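Local coordinates for flagellar basal body rod modification protein (Helicobacter pylori 26695, PDB 4ZZF) that is probably required for flagellar hook formation and may act as a scaffolding, hook-capping protein, of which this truncated form keeps an Ig-like domain and a smaller all-beta domain, at residues F19-K24 / E72-T76; A37-V41 / Y94-S98; V41-Q45 / T56-K60; I90-Y94 / L104-I108; I108-E114 / L125-M130. All blocks are in the same frame, centred on the assembly; numbering follows the deposited sequence.

Contact 1: residues F19-K24 / E72-T76; sequences FDGNNK and EWDGT
Asp74 OD1 is gripped by two groups of Thr76, both arriving from the same face of the carboxylate plane: the backbone N, 2.8 Å from Asp74 OD1, which closes an Asx turn, and the hydroxyl OG1, which also bonds Lys55. The turn presents Gly75 to Phe19. Gly75 CA makes a CH-pi contact over one face of the Phe19 ring, 3.9 Å from its centroid, while Gly21 N lies over the centre of the opposite face, so the ring is held between two pieces of backbone. Gly75 CA also rests on Trp73, whose indole is fixed by a bond in its own plane from NE1 to Thr76 O (3.0 Å). The Phe19 and Trp73 rings meet obliquely, their planes at 42°. At the solvent edge Lys24 bends at chi3 (45°) and brings NZ within 3.1 Å of Glu72 OE2, a salt bridge reached from above the carboxylate plane. Phe19 ends strand 16-19, bonded through its backbone to Gly86, whereas Trp73 ends strand 67-73, bonded to Leu25 and set edge-to-face against Tyr88; the contact therefore ties together the ends of two different sheets of the Ig-like domain.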
# COMPACT_ATOMS: atom_id res chain seq x y z
N PHE A 19 1.45 29.89 21.27
CA PHE A 19 1.02 31.28 21.21
C PHE A 19 2.11 32.17 21.78
O PHE A 19 2.53 31.97 22.92
CB PHE A 19 -0.29 31.47 21.98
CG PHE A 19 -0.76 32.89 22.03
CD1 PHE A 19 -0.96 33.61 20.86
CD2 PHE A 19 -1.03 33.50 23.24
CE1 PHE A 19 -1.41 34.91 20.91
CE2 PHE A 19 -1.48 34.80 23.29
CZ PHE A 19 -1.67 35.51 22.12
N ASP A 20 2.56 33.15 21.00
CA ASP A 20 3.71 33.97 21.41
C ASP A 20 3.34 35.07 22.40
O ASP A 20 4.21 35.62 23.07
CB ASP A 20 4.43 34.58 20.19
CG ASP A 20 3.55 35.54 19.38
OD1 ASP A 20 2.68 36.23 19.97
OD2 ASP A 20 3.74 35.61 18.14
N GLY A 21 2.05 35.41 22.47
CA GLY A 21 1.60 36.45 23.37
C GLY A 21 0.91 37.62 22.69
O GLY A 21 0.09 38.32 23.31
N ASN A 22 1.21 37.84 21.41
CA ASN A 22 0.54 38.92 20.69
C ASN A 22 -0.04 38.50 19.33
O ASN A 22 -1.19 38.82 19.01
CB ASN A 22 1.49 40.11 20.50
CG ASN A 22 0.81 41.31 19.84
OD1 ASN A 22 -0.19 41.83 20.36
ND2 ASN A 22 1.35 41.75 18.71
N ASN A 23 0.75 37.79 18.54
CA ASN A 23 0.33 37.44 17.18
C ASN A 23 -0.71 36.32 17.13
O ASN A 23 -0.67 35.37 17.91
CB ASN A 23 1.55 37.04 16.35
CG ASN A 23 2.57 38.16 16.24
OD1 ASN A 23 2.25 39.33 16.47
ND2 ASN A 23 3.80 37.80 15.89
N LYS A 24 -1.65 36.47 16.19
CA LYS A 24 -2.67 35.47 15.90
C LYS A 24 -2.05 34.08 15.73
O LYS A 24 -0.87 33.94 15.41
CB LYS A 24 -3.43 35.83 14.62
CG LYS A 24 -2.89 35.09 13.39
CD LYS A 24 -3.73 35.26 12.12
CE LYS A 24 -4.15 36.70 11.89
NZ LYS A 24 -4.76 36.86 10.53
N GLU A 72 -8.24 30.44 12.93
CA GLU A 72 -7.37 31.40 13.57
C GLU A 72 -7.88 31.65 14.98
O GLU A 72 -9.08 31.60 15.24
CB GLU A 72 -7.29 32.71 12.77
CG GLU A 72 -6.50 32.58 11.47
CD GLU A 72 -6.46 33.86 10.64
OE1 GLU A 72 -7.31 34.76 10.84
OE2 GLU A 72 -5.56 33.97 9.77
N TRP A 73 -6.94 31.90 15.88
CA TRP A 73 -7.25 32.27 17.24
C TRP A 73 -6.48 33.54 17.59
O TRP A 73 -5.26 33.58 17.37
CB TRP A 73 -6.89 31.14 18.19
CG TRP A 73 -7.03 31.48 19.63
CD1 TRP A 73 -8.03 32.18 20.21
CD2 TRP A 73 -6.11 31.12 20.67
NE1 TRP A 73 -7.81 32.27 21.57
CE2 TRP A 73 -6.64 31.63 21.87
CE3 TRP A 73 -4.91 30.43 20.71
CZ2 TRP A 73 -6.00 31.46 23.09
CZ3 TRP A 73 -4.28 30.25 21.92
CH2 TRP A 73 -4.82 30.77 23.10
N ASP A 74 -7.17 34.56 18.11
CA ASP A 74 -6.52 35.85 18.37
C ASP A 74 -5.72 35.84 19.66
O ASP A 74 -5.07 36.82 20.00
CB ASP A 74 -7.55 36.99 18.41
CG ASP A 74 -8.65 36.78 19.46
OD1 ASP A 74 -8.45 35.99 20.41
OD2 ASP A 74 -9.72 37.41 19.33
N GLY A 75 -5.77 34.72 20.38
CA GLY A 75 -5.02 34.58 21.61
C GLY A 75 -5.73 35.15 22.82
O GLY A 75 -5.10 35.34 23.87
N THR A 76 -7.03 35.41 22.70
CA THR A 76 -7.83 35.89 23.83
C THR A 76 -8.62 34.77 24.49
O THR A 76 -8.99 33.78 23.86
CB THR A 76 -8.81 37.01 23.40
OG1 THR A 76 -9.79 36.48 22.50
CG2 THR A 76 -8.06 38.17 22.73

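Contact 2: residues A37-V41 / Y94-S98; sequences ASKGV and YNLDS
Lys39 reaches across to the 94-98 segment with its whole side chain. CB starts 3.6 Å from Leu96 O, and with CG anti to the carbonyl carbon (chi1 -71°) the chain runs on past that same oxygen. Two bends, at chi3 and chi4, curl the tip back: CE lies 3.5 Å from Leu96 O and 4.0 Å from Asn95 CB, crossing the asparagine at a slant. NZ then bonds Leu96 O at 3.1 Å, and gives a second hydrogen bond to a water 2.9 Å away from it. That water donates to Asp97 OD1, bridging the lysine and the carboxylate, whose charged atoms do not meet directly; the other carboxylate oxygen, OD2, takes Ser100 N. These are loops at one end of the Ig-like beta-sandwich, one leading into strand 43-47 and the other leaving strand 86-94, and their backbones are bonded too. Leu96 N donates to Lys39 O at 3.0 Å, coming from well above the carbonyl plane (65°), and another water, also close to Lys39 O, accepts from Asn95 N. Asn95 sends its amide elsewhere, OD1 to Asp36 N and ND2 to Lys34 O. Beside this backbone bond the Leu96 side chain lies over Gly40, where there is no side chain in the way: CD2 sits 3.7 Å from Gly40 CA.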
# COMPACT_ATOMS: atom_id res chain seq x y z
N ALA A 37 -24.09 20.51 11.88
CA ALA A 37 -24.33 21.40 13.01
C ALA A 37 -25.70 21.19 13.69
O ALA A 37 -26.02 21.88 14.67
CB ALA A 37 -24.19 22.86 12.56
N SER A 38 -26.51 20.27 13.17
CA SER A 38 -27.77 19.93 13.84
C SER A 38 -27.54 18.82 14.88
O SER A 38 -28.42 18.49 15.67
CB SER A 38 -28.82 19.49 12.83
OG SER A 38 -28.47 18.23 12.31
N LYS A 39 -26.33 18.25 14.88
CA LYS A 39 -26.00 17.13 15.74
C LYS A 39 -25.22 17.64 16.96
O LYS A 39 -23.99 17.71 16.94
CB LYS A 39 -25.20 16.07 14.96
CG LYS A 39 -26.05 15.30 13.94
CD LYS A 39 -25.23 14.41 13.00
CE LYS A 39 -24.65 13.19 13.70
NZ LYS A 39 -25.70 12.32 14.31
N GLY A 40 -25.95 18.00 18.01
CA GLY A 40 -25.37 18.64 19.17
C GLY A 40 -24.87 20.03 18.84
O GLY A 40 -25.31 20.64 17.87
N VAL A 41 -23.93 20.53 19.65
CA VAL A 41 -23.31 21.83 19.41
C VAL A 41 -21.80 21.68 19.18
O VAL A 41 -21.04 21.54 20.13
CB VAL A 41 -23.58 22.78 20.61
CG1 VAL A 41 -22.98 24.17 20.36
CG2 VAL A 41 -25.10 22.88 20.88
N TYR A 94 -17.65 17.35 17.56
CA TYR A 94 -18.65 17.61 16.53
C TYR A 94 -19.46 16.34 16.26
O TYR A 94 -19.01 15.23 16.60
CB TYR A 94 -17.99 18.12 15.25
CG TYR A 94 -17.15 17.06 14.56
CD1 TYR A 94 -15.97 16.60 15.13
CD2 TYR A 94 -17.55 16.52 13.35
CE1 TYR A 94 -15.21 15.62 14.50
CE2 TYR A 94 -16.78 15.55 12.71
CZ TYR A 94 -15.62 15.10 13.29
OH TYR A 94 -14.87 14.12 12.67
N ASN A 95 -20.65 16.52 15.69
CA ASN A 95 -21.54 15.42 15.31
C ASN A 95 -21.92 14.52 16.46
O ASN A 95 -21.53 13.37 16.51
CB ASN A 95 -20.91 14.59 14.19
CG ASN A 95 -20.80 15.37 12.89
OD1 ASN A 95 -21.08 16.57 12.87
ND2 ASN A 95 -20.40 14.71 11.82
N LEU A 96 -22.69 15.06 17.40
CA LEU A 96 -23.19 14.30 18.54
C LEU A 96 -24.01 13.12 18.05
O LEU A 96 -24.87 13.27 17.18
CB LEU A 96 -24.05 15.20 19.43
CG LEU A 96 -24.91 14.55 20.50
CD1 LEU A 96 -24.02 13.98 21.59
CD2 LEU A 96 -25.89 15.56 21.09
N ASP A 97 -23.72 11.93 18.58
CA ASP A 97 -24.45 10.75 18.16
C ASP A 97 -25.67 10.49 19.06
O ASP A 97 -25.57 10.57 20.28
CB ASP A 97 -23.53 9.53 18.14
CG ASP A 97 -24.26 8.26 17.70
OD1 ASP A 97 -24.41 8.05 16.49
OD2 ASP A 97 -24.68 7.48 18.58
N SER A 98 -26.81 10.18 18.45
CA SER A 98 -28.06 9.98 19.20
C SER A 98 -27.99 8.84 20.21
O SER A 98 -28.46 8.97 21.35
CB SER A 98 -29.21 9.70 18.23
OG SER A 98 -30.35 9.23 18.93
O HOH W 1 -22.09 18.77 15.34
O HOH W 2 -23.84 10.09 14.69

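Contact 3: residues V41-Q45 / T56-K60; sequences VPAIQ and TIPLK
The beta hairpin of strands 43-47 and 53-58, part of the Ig-like domain's sandwich, is joined here by the pairs Ala43-Pro58, Ile44-Ile57 and Gln45-Thr56. The two strands run antiparallel at 165°. Ile44 and Ile57 form the hydrogen-bonded pair: Ile44 N donates to Ile57 O at 2.7 Å, and Ile57 N returns a bond to Ile44 O at 2.9 Å. Pro58, which has no N-H to give, falls in a non-hydrogen-bonded pair with Ala43, so its ring costs the hairpin no bond. One residue further on the pairing is taken up again by Leu59 N, which bonds Pro42 O at 2.8 Å although it stands above that carbonyl's plane (41° out of it). Side chains alternate between the faces. On the one with Ala43 and Thr56, the methyl CG2 of Thr56, anti to its own nitrogen, packs 3.9 Å from Ala43 CB. On the other, Ile44 CB meets Ile57 CB at 4.1 Å, and the rest of Ile44 enters the sandwich interior, against Phe27, Leu29 and Phe71. Strand 86-94 flanks strand 43-47, through backbone bonds of Ala43 with Glu93 and Gln45 with Lys91. Leu59 closes the end of the hairpin. Its CB lies against Pro42 CB at 3.7 Å, and further out the isoleucine and leucine side chains cross at about a right angle, with Ile44 CD1 3.9 Å from Leu59 CD2.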
# COMPACT_ATOMS: atom_id res chain seq x y z
N VAL A 41 -23.93 20.53 19.65
CA VAL A 41 -23.31 21.83 19.41
C VAL A 41 -21.80 21.68 19.18
O VAL A 41 -21.04 21.54 20.13
CB VAL A 41 -23.58 22.78 20.61
CG1 VAL A 41 -22.98 24.17 20.36
CG2 VAL A 41 -25.10 22.88 20.88
N PRO A 42 -21.36 21.68 17.90
CA PRO A 42 -19.94 21.43 17.61
C PRO A 42 -19.07 22.64 17.94
O PRO A 42 -19.46 23.78 17.69
CB PRO A 42 -19.93 21.16 16.11
CG PRO A 42 -21.05 22.03 15.59
CD PRO A 42 -22.12 21.95 16.67
N ALA A 43 -17.89 22.40 18.48
CA ALA A 43 -17.04 23.49 18.88
C ALA A 43 -15.59 23.05 19.02
O ALA A 43 -15.32 21.87 19.27
CB ALA A 43 -17.54 24.09 20.19
N ILE A 44 -14.69 24.00 18.85
CA ILE A 44 -13.27 23.86 19.22
C ILE A 44 -13.01 24.29 20.66
O ILE A 44 -13.51 25.33 21.10
CB ILE A 44 -12.39 24.72 18.30
CG1 ILE A 44 -12.52 24.28 16.85
CG2 ILE A 44 -10.94 24.71 18.77
CD1 ILE A 44 -11.96 25.30 15.86
N GLN A 45 -12.24 23.50 21.40
CA GLN A 45 -11.79 23.94 22.72
C GLN A 45 -10.28 24.20 22.72
O GLN A 45 -9.50 23.39 22.20
CB GLN A 45 -12.13 22.91 23.81
CG GLN A 45 -13.61 22.56 23.95
CD GLN A 45 -14.12 21.63 22.83
OE1 GLN A 45 -13.46 20.64 22.48
NE2 GLN A 45 -15.29 21.94 22.28
N THR A 56 -13.33 28.92 23.63
CA THR A 56 -14.20 28.03 22.88
C THR A 56 -14.57 28.75 21.61
O THR A 56 -14.97 29.91 21.63
CB THR A 56 -15.48 27.64 23.67
OG1 THR A 56 -15.11 26.91 24.84
CG2 THR A 56 -16.37 26.75 22.83
N ILE A 57 -14.41 28.05 20.49
CA ILE A 57 -14.80 28.56 19.19
C ILE A 57 -15.88 27.66 18.60
O ILE A 57 -15.63 26.48 18.36
CB ILE A 57 -13.60 28.61 18.24
CG1 ILE A 57 -12.44 29.38 18.89
CG2 ILE A 57 -13.98 29.20 16.90
CD1 ILE A 57 -11.23 29.45 18.01
N PRO A 58 -17.08 28.22 18.37
CA PRO A 58 -18.20 27.45 17.81
C PRO A 58 -17.96 26.98 16.37
O PRO A 58 -17.46 27.75 15.55
CB PRO A 58 -19.38 28.44 17.87
CG PRO A 58 -18.74 29.79 17.88
CD PRO A 58 -17.46 29.61 18.67
N LEU A 59 -18.32 25.74 16.07
CA LEU A 59 -18.11 25.18 14.74
C LEU A 59 -19.37 25.22 13.87
O LEU A 59 -19.32 24.86 12.68
CB LEU A 59 -17.60 23.75 14.85
CG LEU A 59 -16.11 23.62 15.17
CD1 LEU A 59 -15.71 22.17 15.26
CD2 LEU A 59 -15.28 24.31 14.09
N LYS A 60 -20.47 25.65 14.47
CA LYS A 60 -21.75 25.89 13.79
C LYS A 60 -21.63 26.32 12.32
O LYS A 60 -22.25 25.74 11.42
CB LYS A 60 -22.52 26.97 14.58
CG LYS A 60 -23.95 27.22 14.21
CD LYS A 60 -24.60 28.08 15.30
CE LYS A 60 -25.77 28.88 14.75
NZ LYS A 60 -26.38 29.76 15.79

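Contact 4: residues I90-Y94 / L104-I108; sequences IKAEY and LQTRI
Tyr94 and Leu104 begin the tightly packed face of this strand pair. With chi1 at 69° the tyrosine ring swings between its own N and C=O and lies under Leu104, whose CB sits over the ring face 4.0 Å from the centroid. Tyr94 OH gives a hydrogen bond to a water that in turn donates to Gln105 O. Along the same face Ala92 CB touches Thr106 CG2 at 3.8 Å, and beyond it Ile90 CD1 meets Ile108 CD1 at 3.6 Å; strand 25-31 backs this row through Phe27, Leu29 and Phe31, while Thr106 OG1 bonds Phe30 O. The other face is looser and more polar. There Glu93 and Gln105 leave the sheet together on one heading, and Gln105 NE2 bonds Glu93 OE2 at 3.2 Å on the anti side of the carboxylate. Lys91 and Arg107 carry their charged groups off the opposite strand, the arginine to a salt bridge with Glu11. Between the faces run the backbone bonds, among them Ala92 N to Thr106 O at 2.9 Å and Ile108 N to Ile90 O at 3.2 Å: an antiparallel beta hairpin, its strands joined by the long loop through residues 95-103, in the Ig-like domain's sheet that also holds strand 43-47.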
# COMPACT_ATOMS: atom_id res chain seq x y z
N ILE A 90 -5.27 22.25 21.42
CA ILE A 90 -6.48 22.54 20.67
C ILE A 90 -7.17 21.24 20.26
O ILE A 90 -6.55 20.35 19.66
CB ILE A 90 -6.18 23.39 19.42
CG1 ILE A 90 -5.50 24.69 19.83
CG2 ILE A 90 -7.46 23.67 18.66
CD1 ILE A 90 -5.13 25.59 18.68
N LYS A 91 -8.44 21.12 20.65
CA LYS A 91 -9.28 19.95 20.37
C LYS A 91 -10.62 20.42 19.82
O LYS A 91 -10.92 21.62 19.83
CB LYS A 91 -9.55 19.11 21.62
CG LYS A 91 -8.35 18.88 22.49
CD LYS A 91 -8.66 17.87 23.58
CE LYS A 91 -9.80 18.31 24.47
NZ LYS A 91 -9.79 17.48 25.73
N ALA A 92 -11.43 19.48 19.36
CA ALA A 92 -12.76 19.82 18.87
C ALA A 92 -13.72 18.66 19.09
O ALA A 92 -13.33 17.50 19.17
CB ALA A 92 -12.72 20.20 17.39
N GLU A 93 -15.00 19.00 19.17
CA GLU A 93 -16.06 18.01 19.27
C GLU A 93 -17.10 18.36 18.23
O GLU A 93 -17.39 19.54 18.04
CB GLU A 93 -16.68 18.01 20.66
CG GLU A 93 -15.78 17.39 21.71
CD GLU A 93 -16.55 17.03 22.95
OE1 GLU A 93 -17.31 17.91 23.44
OE2 GLU A 93 -16.44 15.87 23.42
N TYR A 94 -17.65 17.35 17.56
CA TYR A 94 -18.65 17.61 16.53
C TYR A 94 -19.46 16.34 16.26
O TYR A 94 -19.01 15.23 16.60
CB TYR A 94 -17.99 18.12 15.25
CG TYR A 94 -17.15 17.06 14.56
CD1 TYR A 94 -15.97 16.60 15.13
CD2 TYR A 94 -17.55 16.52 13.35
CE1 TYR A 94 -15.21 15.62 14.50
CE2 TYR A 94 -16.78 15.55 12.71
CZ TYR A 94 -15.62 15.10 13.29
OH TYR A 94 -14.87 14.12 12.67
N LEU A 104 -18.10 12.93 18.10
CA LEU A 104 -16.81 12.61 17.49
C LEU A 104 -15.76 13.60 17.99
O LEU A 104 -16.08 14.72 18.38
CB LEU A 104 -16.88 12.67 15.97
CG LEU A 104 -17.84 11.71 15.26
CD1 LEU A 104 -17.71 11.87 13.73
CD2 LEU A 104 -17.56 10.27 15.70
N GLN A 105 -14.50 13.19 17.98
CA GLN A 105 -13.44 14.08 18.41
C GLN A 105 -12.36 14.25 17.37
O GLN A 105 -12.12 13.36 16.55
CB GLN A 105 -12.82 13.58 19.70
CG GLN A 105 -13.86 13.27 20.74
CD GLN A 105 -13.28 13.30 22.13
OE1 GLN A 105 -12.38 12.52 22.45
NE2 GLN A 105 -13.78 14.21 22.96
N THR A 106 -11.69 15.39 17.42
CA THR A 106 -10.45 15.58 16.70
C THR A 106 -9.59 16.59 17.44
O THR A 106 -9.98 17.10 18.49
CB THR A 106 -10.70 16.03 15.24
OG1 THR A 106 -9.47 15.94 14.50
CG2 THR A 106 -11.23 17.44 15.19
N ARG A 107 -8.40 16.85 16.92
CA ARG A 107 -7.41 17.63 17.65
C ARG A 107 -6.30 17.95 16.68
O ARG A 107 -6.16 17.29 15.65
CB ARG A 107 -6.84 16.86 18.85
CG ARG A 107 -6.16 15.56 18.43
CD ARG A 107 -5.16 15.07 19.46
NE ARG A 107 -4.59 13.76 19.13
CZ ARG A 107 -3.34 13.57 18.71
NH1 ARG A 107 -2.52 14.60 18.54
NH2 ARG A 107 -2.91 12.34 18.44
N ILE A 108 -5.52 18.97 17.02
CA ILE A 108 -4.29 19.26 16.30
C ILE A 108 -3.35 18.05 16.31
O ILE A 108 -3.20 17.37 17.33
CB ILE A 108 -3.58 20.47 16.93
CG1 ILE A 108 -4.27 21.76 16.49
CG2 ILE A 108 -2.11 20.53 16.53
CD1 ILE A 108 -3.46 22.99 16.82
O HOH W 3 -13.26 12.61 14.24

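Contact 5: residues I108-E114 / L125-M130; sequences IGRGEVE and LRMGEM
Met127 pushes its terminal methyl onto the bare backbone at Gly111: CE lies 3.4 Å from Gly111 N and 3.5 Å from Arg110 C. The chain reaches there by bending at chi3 (52°) after an extended start. On one flank Met130 SD meets Ile108 CG2 at 4.0 Å, the two side chains crossing nearly at right angles; on another Val113 CG1 packs on Leu125 CD2 at 3.9 Å. Tyr68 and Thr12 also touch Met127. Further out the contact turns polar. Glu114 N bonds Arg126 O at 2.8 Å, almost straight along the C=O axis, and the glutamate side chain, extended beyond CG, comes round to take Gly128 N on OE1, also at 2.8 Å, with the donor above the carboxylate plane. Gly128 belongs to the type II' turn from Met127 to Met130, and its positive phi suits that place. At the rim Arg126 NE bonds Ser115 OG, while Lys146 of the second subunit packs on Glu114. Arg110 points away, to salt bridges with Glu11 and Asp32. Gly111 marks the corner where the chain leaves the Ig-like domain's strands for the three-stranded antiparallel sheet of 115-133, a two-domain layout consistent with the Ig-like and Tudor-like pair known from other FlgD proteins.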
# COMPACT_ATOMS: atom_id res chain seq x y z
N ILE A 108 -5.52 18.97 17.02
CA ILE A 108 -4.29 19.26 16.30
C ILE A 108 -3.35 18.05 16.31
O ILE A 108 -3.20 17.37 17.33
CB ILE A 108 -3.58 20.47 16.93
CG1 ILE A 108 -4.27 21.76 16.49
CG2 ILE A 108 -2.11 20.53 16.53
CD1 ILE A 108 -3.46 22.99 16.82
N GLY A 109 -2.70 17.77 15.18
CA GLY A 109 -1.67 16.73 15.16
C GLY A 109 -2.18 15.34 14.82
O GLY A 109 -1.55 14.34 15.15
N ARG A 110 -3.33 15.27 14.16
CA ARG A 110 -3.82 14.01 13.60
C ARG A 110 -4.53 14.31 12.30
O ARG A 110 -5.02 15.41 12.09
CB ARG A 110 -4.75 13.29 14.58
CG ARG A 110 -6.07 14.04 14.85
CD ARG A 110 -7.08 13.17 15.61
NE ARG A 110 -7.51 12.00 14.84
CZ ARG A 110 -8.51 12.04 13.95
NH1 ARG A 110 -9.15 13.17 13.72
NH2 ARG A 110 -8.84 10.95 13.28
N GLY A 111 -4.60 13.32 11.42
CA GLY A 111 -5.33 13.50 10.18
C GLY A 111 -4.73 12.69 9.06
O GLY A 111 -3.74 11.96 9.25
N GLU A 112 -5.33 12.83 7.89
CA GLU A 112 -4.85 12.10 6.74
C GLU A 112 -3.44 12.54 6.37
O GLU A 112 -3.13 13.73 6.36
CB GLU A 112 -5.78 12.28 5.55
CG GLU A 112 -5.40 11.40 4.38
CD GLU A 112 -6.41 11.46 3.24
OE1 GLU A 112 -6.97 12.55 2.99
OE2 GLU A 112 -6.63 10.41 2.61
N VAL A 113 -2.59 11.57 6.07
CA VAL A 113 -1.28 11.90 5.54
C VAL A 113 -1.37 12.15 4.05
O VAL A 113 -1.64 11.24 3.28
CB VAL A 113 -0.28 10.78 5.80
CG1 VAL A 113 1.08 11.18 5.23
CG2 VAL A 113 -0.21 10.49 7.30
N GLU A 114 -1.15 13.40 3.65
CA GLU A 114 -1.37 13.79 2.27
C GLU A 114 -0.15 13.57 1.39
O GLU A 114 -0.27 13.40 0.18
CB GLU A 114 -1.81 15.25 2.21
CG GLU A 114 -3.10 15.51 2.97
CD GLU A 114 -3.49 16.97 2.96
OE1 GLU A 114 -2.71 17.79 3.49
OE2 GLU A 114 -4.57 17.29 2.42
N LEU A 125 5.97 13.94 7.32
CA LEU A 125 4.59 13.74 6.91
C LEU A 125 3.91 15.07 6.65
O LEU A 125 3.93 15.96 7.50
CB LEU A 125 3.82 12.99 7.99
CG LEU A 125 4.35 11.66 8.47
CD1 LEU A 125 3.51 11.21 9.68
CD2 LEU A 125 4.27 10.65 7.33
N ARG A 126 3.28 15.22 5.49
CA ARG A 126 2.47 16.40 5.27
C ARG A 126 1.03 16.10 5.65
O ARG A 126 0.40 15.21 5.08
CB ARG A 126 2.53 16.89 3.83
CG ARG A 126 1.64 18.13 3.61
CD ARG A 126 1.32 18.38 2.13
NE ARG A 126 2.52 18.65 1.35
CZ ARG A 126 3.19 19.80 1.36
NH1 ARG A 126 2.77 20.81 2.14
NH2 ARG A 126 4.28 19.95 0.61
N MET A 127 0.53 16.86 6.63
CA MET A 127 -0.82 16.70 7.17
C MET A 127 -1.51 18.06 7.21
O MET A 127 -1.37 18.79 8.18
CB MET A 127 -0.76 16.09 8.57
CG MET A 127 0.02 14.78 8.62
SD MET A 127 0.33 14.13 10.27
CE MET A 127 -1.32 14.16 10.95
N GLY A 128 -2.24 18.38 6.16
CA GLY A 128 -2.80 19.71 6.03
C GLY A 128 -1.66 20.69 5.94
O GLY A 128 -0.68 20.45 5.23
N GLU A 129 -1.75 21.79 6.68
CA GLU A 129 -0.68 22.78 6.71
C GLU A 129 0.52 22.35 7.56
O GLU A 129 1.57 22.98 7.50
CB GLU A 129 -1.22 24.11 7.23
CG GLU A 129 -2.14 24.83 6.25
CD GLU A 129 -1.41 25.25 4.99
OE1 GLU A 129 -0.21 25.58 5.08
OE2 GLU A 129 -2.04 25.25 3.90
N MET A 130 0.39 21.29 8.36
CA MET A 130 1.49 20.88 9.23
C MET A 130 2.44 19.93 8.51
O MET A 130 2.05 19.11 7.68
CB MET A 130 0.96 20.22 10.51
CG MET A 130 0.02 21.10 11.32
SD MET A 130 -0.52 20.34 12.87
CE MET A 130 1.06 20.01 13.63

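How the contacts relate
Contact 2 is the surface case; contacts 1, 3, 4 and 5 are partly buried, contact 4 lying nearest the chain's centre. Contacts 3 and 4 are neighbouring hairpins of one sheet, each giving the sandwich interior an apolar face beside backbone pairing. Contacts 1 and 2 belong to the same domain, their centres 28 Å apart: contact 1 sets a buried aromatic pair beside an Asx turn and a salt bridge at the rim, whereas contact 2 joins two loops through backbone bonds, a lysine and waters. Contact 2 continues contact 3 through Val41 and contact 4 through Tyr94. Contact 5 takes over from contact 4 at Ile108 and leads into the other domain, with methionines and glycines in place of paired strands.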